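Local coordinates for protein N-acetyltransferase (Staphylococcus aureus subsp. aureus, PDB 4LUA) that probably transfers an acetyl group from acetyl-coenzyme A to an amine, as members of the GNAT acetyltransferase family do, at residues T11-V22 with M39-N49. Numbering follows the deposited sequence.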
ATOM      1  N   THR A  11       4.426 -11.286  -9.566  1.00 24.90           N
ATOM      2  CA  THR A  11       4.817 -12.589  -9.019  1.00 26.75           C
ATOM      3  C   THR A  11       6.324 -12.601  -8.711  1.00 28.42           C
ATOM      4  O   THR A  11       6.987 -11.561  -8.787  1.00 27.13           O
ATOM      5  CB  THR A  11       4.486 -13.729  -9.992  1.00 30.49           C
ATOM      6  OG1 THR A  11       5.446 -13.738 -11.065  1.00 37.15           O
ATOM      7  CG2 THR A  11       3.063 -13.570 -10.552  1.00 39.99           C
ATOM      8  N   ASN A  12       6.860 -13.781  -8.385  1.00 30.15           N
ATOM      9  CA  ASN A  12       8.287 -13.929  -8.092  1.00 31.62           C
ATOM     10  C   ASN A  12       9.180 -13.452  -9.219  1.00 34.71           C
ATOM     11  O   ASN A  12      10.332 -12.963  -9.007  1.00 33.73           O
ATOM     12  CB  ASN A  12       8.605 -15.405  -7.915  1.00 34.85           C
ATOM     13  CG  ASN A  12       7.940 -15.999  -6.700  1.00 50.64           C
ATOM     14  OD1 ASN A  12       8.381 -15.759  -5.569  1.00 59.79           O
ATOM     15  ND2 ASN A  12       6.884 -16.791  -6.920  1.00 49.74           N
ATOM     16  N   ASN A  13       8.650 -13.604 -10.425  1.00 31.87           N
ATOM     17  CA  ASN A  13       9.396 -13.194 -11.597  1.00 40.35           C
ATOM     18  C   ASN A  13       9.545 -11.700 -11.725  1.00 37.16           C
ATOM     19  O   ASN A  13      10.269 -11.229 -12.618  1.00 37.75           O
ATOM     20  CB  ASN A  13       8.783 -13.771 -12.853  1.00 43.47           C
ATOM     21  CG  ASN A  13       9.270 -15.192 -13.134  1.00 43.30           C
ATOM     22  OD1 ASN A  13       9.641 -15.960 -12.209  1.00 39.86           O
ATOM     23  ND2 ASN A  13       9.281 -15.553 -14.416  1.00 52.24           N
ATOM     24  N   ASP A  14       8.868 -10.945 -10.860  1.00 29.64           N
ATOM     25  CA  ASP A  14       9.005  -9.490 -10.870  1.00 33.22           C
ATOM     26  C   ASP A  14       9.902  -8.981  -9.775  1.00 28.94           C
ATOM     27  O   ASP A  14      10.074  -7.731  -9.591  1.00 28.20           O
ATOM     28  CB  ASP A  14       7.615  -8.843 -10.780  1.00 26.65           C
ATOM     29  CG  ASP A  14       6.746  -9.262 -11.951  1.00 29.19           C
ATOM     30  OD1 ASP A  14       7.220  -9.076 -13.120  1.00 30.76           O
ATOM     31  OD2 ASP A  14       5.684  -9.900 -11.728  1.00 26.12           O
ATOM     32  N   PHE A  15      10.517  -9.936  -9.067  1.00 30.35           N
ATOM     33  CA  PHE A  15      11.403  -9.576  -7.966  1.00 31.12           C
ATOM     34  C   PHE A  15      12.387  -8.414  -8.300  1.00 31.53           C
ATOM     35  O   PHE A  15      12.418  -7.379  -7.606  1.00 31.95           O
ATOM     36  CB  PHE A  15      12.199 -10.818  -7.530  1.00 33.23           C
ATOM     37  CG  PHE A  15      13.097 -10.560  -6.382  1.00 34.37           C
ATOM     38  CD1 PHE A  15      14.372 -10.017  -6.584  1.00 35.79           C
ATOM     39  CD2 PHE A  15      12.703 -10.884  -5.104  1.00 34.35           C
ATOM     40  CE1 PHE A  15      15.245  -9.794  -5.500  1.00 40.24           C
ATOM     41  CE2 PHE A  15      13.543 -10.658  -4.011  1.00 35.69           C
ATOM     42  CZ  PHE A  15      14.814 -10.106  -4.205  1.00 37.12           C
ATOM     43  N   ASN A  16      13.176  -8.589  -9.362  1.00 32.82           N
ATOM     44  CA  ASN A  16      14.198  -7.601  -9.734  1.00 33.69           C
ATOM     45  C   ASN A  16      13.626  -6.198  -9.858  1.00 31.93           C
ATOM     46  O   ASN A  16      14.108  -5.251  -9.179  1.00 32.02           O
ATOM     47  CB  ASN A  16      14.975  -8.037 -10.996  1.00 35.43           C
ATOM     48  CG  ASN A  16      15.806  -9.287 -10.748  1.00 41.87           C
ATOM     49  OD1 ASN A  16      16.200  -9.536  -9.600  1.00 40.38           O
ATOM     50  ND2 ASN A  16      16.073 -10.089 -11.815  1.00 39.30           N
ATOM     51  N   GLU A  17      12.507  -6.115 -10.591  1.00 30.40           N
ATOM     52  CA  GLU A  17      11.891  -4.830 -10.872  0.61 28.89           C
ATOM     53  C   GLU A  17      11.278  -4.257  -9.591  1.00 27.56           C
ATOM     54  O   GLU A  17      11.357  -3.018  -9.328  1.00 27.05           O
ATOM     55  CB  GLU A  17      10.855  -4.999 -11.996  0.61 27.97           C
ATOM     56  CG  GLU A  17      11.467  -5.323 -13.397  0.61 38.03           C
ATOM     57  CD  GLU A  17      12.019  -6.753 -13.584  0.61 44.62           C
ATOM     58  OE1 GLU A  17      11.559  -7.720 -12.912  0.61 30.88           O
ATOM     59  OE2 GLU A  17      12.920  -6.916 -14.453  0.61 50.15           O
ATOM     60  N   TYR A  18      10.700  -5.146  -8.783  1.00 27.23           N
ATOM     61  CA  TYR A  18      10.016  -4.673  -7.586  1.00 26.15           C
ATOM     62  C   TYR A  18      11.111  -4.075  -6.731  1.00 27.23           C
ATOM     63  O   TYR A  18      10.982  -2.962  -6.157  1.00 26.62           O
ATOM     64  CB  TYR A  18       9.310  -5.834  -6.899  1.00 26.05           C
ATOM     65  CG  TYR A  18       8.505  -5.413  -5.680  1.00 25.12           C
ATOM     66  CD1 TYR A  18       7.163  -5.142  -5.789  1.00 23.64           C
ATOM     67  CD2 TYR A  18       9.121  -5.330  -4.432  1.00 26.03           C
ATOM     68  CE1 TYR A  18       6.448  -4.755  -4.667  1.00 23.05           C
ATOM     69  CE2 TYR A  18       8.423  -4.968  -3.311  1.00 25.47           C
ATOM     70  CZ  TYR A  18       7.074  -4.680  -3.438  1.00 23.96           C
ATOM     71  OH  TYR A  18       6.341  -4.265  -2.318  1.00 24.09           O
ATOM     72  N   LYS A  19      12.233  -4.786  -6.673  1.00 29.09           N
ATOM     73  CA  LYS A  19      13.212  -4.380  -5.693  1.00 33.04           C
ATOM     74  C   LYS A  19      13.815  -3.063  -6.173  1.00 30.60           C
ATOM     75  O   LYS A  19      14.094  -2.163  -5.342  1.00 31.15           O
ATOM     76  CB  LYS A  19      14.295  -5.473  -5.554  1.00 32.67           C
ATOM     77  CG  LYS A  19      15.382  -5.133  -4.550  1.00 34.49           C
ATOM     78  CD  LYS A  19      16.345  -6.327  -4.365  1.00 36.89           C
ATOM     79  CE  LYS A  19      17.613  -5.828  -3.758  1.00 39.08           C
ATOM     80  NZ  LYS A  19      18.617  -6.917  -3.585  1.00 41.73           N
ATOM     81  N   ARG A  20      13.883  -2.881  -7.501  1.00 30.49           N
ATOM     82  CA  ARG A  20      14.450  -1.636  -7.998  1.00 30.86           C
ATOM     83  C   ARG A  20      13.500  -0.492  -7.657  1.00 29.04           C
ATOM     84  O   ARG A  20      13.952   0.607  -7.275  1.00 29.89           O
ATOM     85  CB  ARG A  20      14.648  -1.718  -9.502  1.00 31.29           C
ATOM     86  CG  ARG A  20      15.189  -0.465 -10.180  1.00 43.29           C
ATOM     87  CD  ARG A  20      15.302  -0.728 -11.691  1.00 53.53           C
ATOM     88  NE  ARG A  20      15.904  -2.046 -11.966  1.00 64.07           N
ATOM     89  CZ  ARG A  20      15.318  -3.031 -12.662  1.00 69.81           C
ATOM     90  NH1 ARG A  20      14.102  -2.858 -13.189  1.00 67.13           N
ATOM     91  NH2 ARG A  20      15.951  -4.198 -12.838  1.00 68.44           N
ATOM     92  N   LEU A  21      12.200  -0.744  -7.777  1.00 27.25           N
ATOM     93  CA  LEU A  21      11.283   0.380  -7.520  1.00 25.72           C
ATOM     94  C   LEU A  21      11.325   0.787  -6.053  1.00 25.83           C
ATOM     95  O   LEU A  21      11.427   2.002  -5.684  1.00 26.52           O
ATOM     96  CB  LEU A  21       9.843  -0.033  -7.843  1.00 24.06           C
ATOM     97  CG  LEU A  21       8.750   0.952  -7.396  1.00 22.61           C
ATOM     98  CD1 LEU A  21       8.759   2.161  -8.347  1.00 22.39           C
ATOM     99  CD2 LEU A  21       7.383   0.208  -7.404  1.00 22.16           C
ATOM    100  N   VAL A  22      11.172  -0.211  -5.179  1.00 26.06           N
ATOM    101  CA  VAL A  22      11.028   0.137  -3.767  1.00 26.20           C
ATOM    102  C   VAL A  22      12.307   0.720  -3.184  1.00 28.01           C
ATOM    103  O   VAL A  22      12.226   1.617  -2.313  1.00 32.29           O
ATOM    104  CB  VAL A  22      10.447  -0.987  -2.869  1.00 26.16           C
ATOM    105  CG1 VAL A  22       9.039  -1.480  -3.433  1.00 25.10           C
ATOM    106  CG2 VAL A  22      11.441  -2.139  -2.740  1.00 27.89           C
ATOM    107  N   MET A  39      12.682  -2.753   2.598  1.00 44.45           N
ATOM    108  CA  MET A  39      12.139  -3.947   1.990  1.00 41.56           C
ATOM    109  C   MET A  39      13.310  -4.914   1.779  1.00 46.25           C
ATOM    110  O   MET A  39      14.120  -4.755   0.861  1.00 51.66           O
ATOM    111  CB  MET A  39      11.454  -3.573   0.672  1.00 35.88           C
ATOM    112  CG  MET A  39      10.438  -2.432   0.819  1.00 40.68           C
ATOM    113  SD  MET A  39       9.009  -3.080   1.665  1.00 42.57           S
ATOM    114  CE  MET A  39       8.499  -4.142   0.380  1.00 29.07           C
ATOM    115  N   THR A  40      13.410  -5.913   2.650  1.00 42.52           N
ATOM    116  CA  THR A  40      14.516  -6.848   2.585  1.00 43.52           C
ATOM    117  C   THR A  40      14.250  -7.868   1.483  1.00 46.86           C
ATOM    118  O   THR A  40      13.100  -8.032   1.076  1.00 39.85           O
ATOM    119  CB  THR A  40      14.655  -7.590   3.902  1.00 57.45           C
ATOM    120  OG1 THR A  40      13.633  -8.595   3.995  1.00 61.63           O
ATOM    121  CG2 THR A  40      14.525  -6.619   5.044  1.00 54.99           C
ATOM    122  N   ASP A  41      15.296  -8.551   1.000  1.00 42.51           N
ATOM    123  CA  ASP A  41      15.127  -9.562  -0.046  1.00 42.86           C
ATOM    124  C   ASP A  41      14.156 -10.654   0.398  1.00 42.55           C
ATOM    125  O   ASP A  41      13.334 -11.149  -0.393  1.00 41.35           O
ATOM    126  CB  ASP A  41      16.458 -10.265  -0.387  1.00 46.23           C
ATOM    127  CG  ASP A  41      17.398  -9.419  -1.233  1.00 46.83           C
ATOM    128  OD1 ASP A  41      17.064  -8.279  -1.618  1.00 44.67           O
ATOM    129  OD2 ASP A  41      18.507  -9.921  -1.525  1.00 50.57           O
ATOM    130  N   THR A  42      14.266 -11.061   1.661  1.00 47.33           N
ATOM    131  CA  THR A  42      13.397 -12.120   2.163  1.00 48.57           C
ATOM    132  C   THR A  42      11.941 -11.660   2.142  1.00 44.81           C
ATOM    133  O   THR A  42      11.054 -12.394   1.692  1.00 42.99           O
ATOM    134  CB  THR A  42      13.787 -12.547   3.570  1.00 51.92           C
ATOM    135  OG1 THR A  42      15.104 -13.104   3.522  1.00 49.39           O
ATOM    136  CG2 THR A  42      12.831 -13.610   4.083  1.00 55.30           C
ATOM    137  N   LEU A  43      11.710 -10.441   2.612  1.00 45.23           N
ATOM    138  CA  LEU A  43      10.369  -9.856   2.610  1.00 39.62           C
ATOM    139  C   LEU A  43       9.771  -9.780   1.204  1.00 40.30           C
ATOM    140  O   LEU A  43       8.605 -10.191   0.983  1.00 35.61           O
ATOM    141  CB  LEU A  43      10.404  -8.463   3.240  1.00 37.51           C
ATOM    142  CG  LEU A  43       9.029  -7.792   3.394  1.00 41.19           C
ATOM    143  CD1 LEU A  43       7.968  -8.646   4.125  1.00 43.11           C
ATOM    144  CD2 LEU A  43       9.169  -6.427   4.045  1.00 35.73           C
ATOM    145  N   ILE A  44      10.548  -9.234   0.268  1.00 34.40           N
ATOM    146  CA  ILE A  44      10.110  -9.108  -1.111  1.00 33.25           C
ATOM    147  C   ILE A  44       9.719 -10.497  -1.636  1.00 34.67           C
ATOM    148  O   ILE A  44       8.621 -10.692  -2.175  1.00 33.56           O
ATOM    149  CB  ILE A  44      11.191  -8.407  -1.994  1.00 34.87           C
ATOM    150  CG1 ILE A  44      11.449  -6.962  -1.511  1.00 32.61           C
ATOM    151  CG2 ILE A  44      10.812  -8.430  -3.506  1.00 33.17           C
ATOM    152  CD1 ILE A  44      12.415  -6.165  -2.432  1.00 33.14           C
ATOM    153  N   HIS A  45      10.616 -11.487  -1.452  1.00 37.54           N
ATOM    154  CA  HIS A  45      10.255 -12.828  -1.887  1.00 39.37           C
ATOM    155  C   HIS A  45       8.948 -13.341  -1.272  1.00 38.87           C
ATOM    156  O   HIS A  45       8.093 -13.912  -1.973  1.00 38.60           O
ATOM    157  CB  HIS A  45      11.382 -13.848  -1.589  1.00 42.77           C
ATOM    158  CG  HIS A  45      11.052 -15.247  -2.020  1.00 46.85           C
ATOM    159  ND1 HIS A  45      10.738 -16.254  -1.124  1.00 51.45           N
ATOM    160  CD2 HIS A  45      10.978 -15.808  -3.254  1.00 46.03           C
ATOM    161  CE1 HIS A  45      10.483 -17.368  -1.790  1.00 54.83           C
ATOM    162  NE2 HIS A  45      10.625 -17.127  -3.085  1.00 53.28           N
ATOM    163  N   ASP A  46       8.802 -13.132   0.033  1.00 38.29           N
ATOM    164  CA  ASP A  46       7.655 -13.625   0.766  1.00 38.00           C
ATOM    165  C   ASP A  46       6.347 -13.003   0.250  1.00 35.32           C
ATOM    166  O   ASP A  46       5.340 -13.702   0.121  1.00 40.53           O
ATOM    167  CB  ASP A  46       7.805 -13.341   2.265  1.00 38.17           C
ATOM    168  CG  ASP A  46       8.900 -14.207   2.932  1.00 49.27           C
ATOM    169  OD1 ASP A  46       9.343 -15.227   2.335  1.00 50.82           O
ATOM    170  OD2 ASP A  46       9.301 -13.866   4.073  1.00 50.78           O
ATOM    171  N   ILE A  47       6.360 -11.714  -0.074  1.00 33.02           N
ATOM    172  CA  ILE A  47       5.094 -11.128  -0.557  1.00 30.62           C
ATOM    173  C   ILE A  47       4.803 -11.512  -2.007  1.00 30.74           C
ATOM    174  O   ILE A  47       3.622 -11.672  -2.396  1.00 29.87           O
ATOM    175  CB  ILE A  47       4.980  -9.600  -0.326  1.00 34.24           C
ATOM    176  CG1 ILE A  47       6.004  -8.821  -1.153  1.00 30.76           C
ATOM    177  CG2 ILE A  47       5.065  -9.275   1.178  1.00 37.72           C
ATOM    178  CD1 ILE A  47       5.594  -7.377  -1.297  1.00 30.38           C
ATOM    179  N   LEU A  48       5.860 -11.678  -2.807  1.00 32.05           N
ATOM    180  CA  LEU A  48       5.610 -12.042  -4.206  1.00 32.48           C
ATOM    181  C   LEU A  48       5.253 -13.554  -4.412  1.00 34.89           C
ATOM    182  O   LEU A  48       4.635 -13.910  -5.418  1.00 35.11           O
ATOM    183  CB  LEU A  48       6.836 -11.671  -5.061  1.00 33.29           C
ATOM    184  CG  LEU A  48       7.133 -10.161  -5.174  1.00 31.04           C
ATOM    185  CD1 LEU A  48       8.451  -9.960  -5.925  1.00 32.46           C
ATOM    186  CD2 LEU A  48       5.985  -9.490  -5.892  1.00 28.74           C
ATOM    187  N   ASN A  49       5.620 -14.405  -3.459  1.00 36.79           N
ATOM    188  CA  ASN A  49       5.416 -15.869  -3.515  1.00 39.44           C
ATOM    189  C   ASN A  49       4.046 -16.338  -3.009  1.00 39.00           C
ATOM    190  O   ASN A  49       3.250 -15.506  -2.467  1.00 37.60           O
ATOM    191  CB  ASN A  49       6.517 -16.527  -2.664  1.00 43.96           C
ATOM    192  CG  ASN A  49       6.821 -17.971  -3.064  1.00 53.19           C
ATOM    193  OD1 ASN A  49       6.826 -18.329  -4.249  1.00 56.74           O
ATOM    194  ND2 ASN A  49       7.082 -18.806  -2.063  1.00 56.45           N
TER
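Phe15 and Ile44 interlock as reciprocal knobs into holes: the Phe15 ring sits among Asp41, Ile44, His45 and Leu48, while Ile44 enters the gap between Phe15, Tyr18, Lys19 and Val22. Ile44 CG2 lies 3.5 Å from Phe15 CD2, and Ile44 CD1 lies 3.7 Å from Lys19 CB. Met39 CE meets the Tyr18 ring at the edge, and Ile47 CD1 comes within 3.4 Å of Tyr18 OH. Leu48 CD1 fits against the backbone at both Thr11 O and Phe15 CA, 3.6 Å from each. Val22 CG2 closes the other end against Met39 CB, at 3.7 Å.

Polar contacts lie at the margins. Beside Phe15 and Ile44, the extended Lys19 chain carries NZ to the syn lone pair of Asp41 OD1, a 2.9 Å salt bridge. Next to Thr11 and Leu48, Asn12 ND2 donates to an in-plane lone pair of Asn49 OD1 (3.1 Å), the bond bent to 141° at the hydrogen.

Segments 15-22 and 41-48 run with their N-to-C directions 125° apart. Tyr18 also touches Val57, Thr69 and Tyr88 on strands 55-62, 65-75 and 83-91, so the pair lies on the antiparallel sheet, as in the GNAT fold, where two helices follow the first strand.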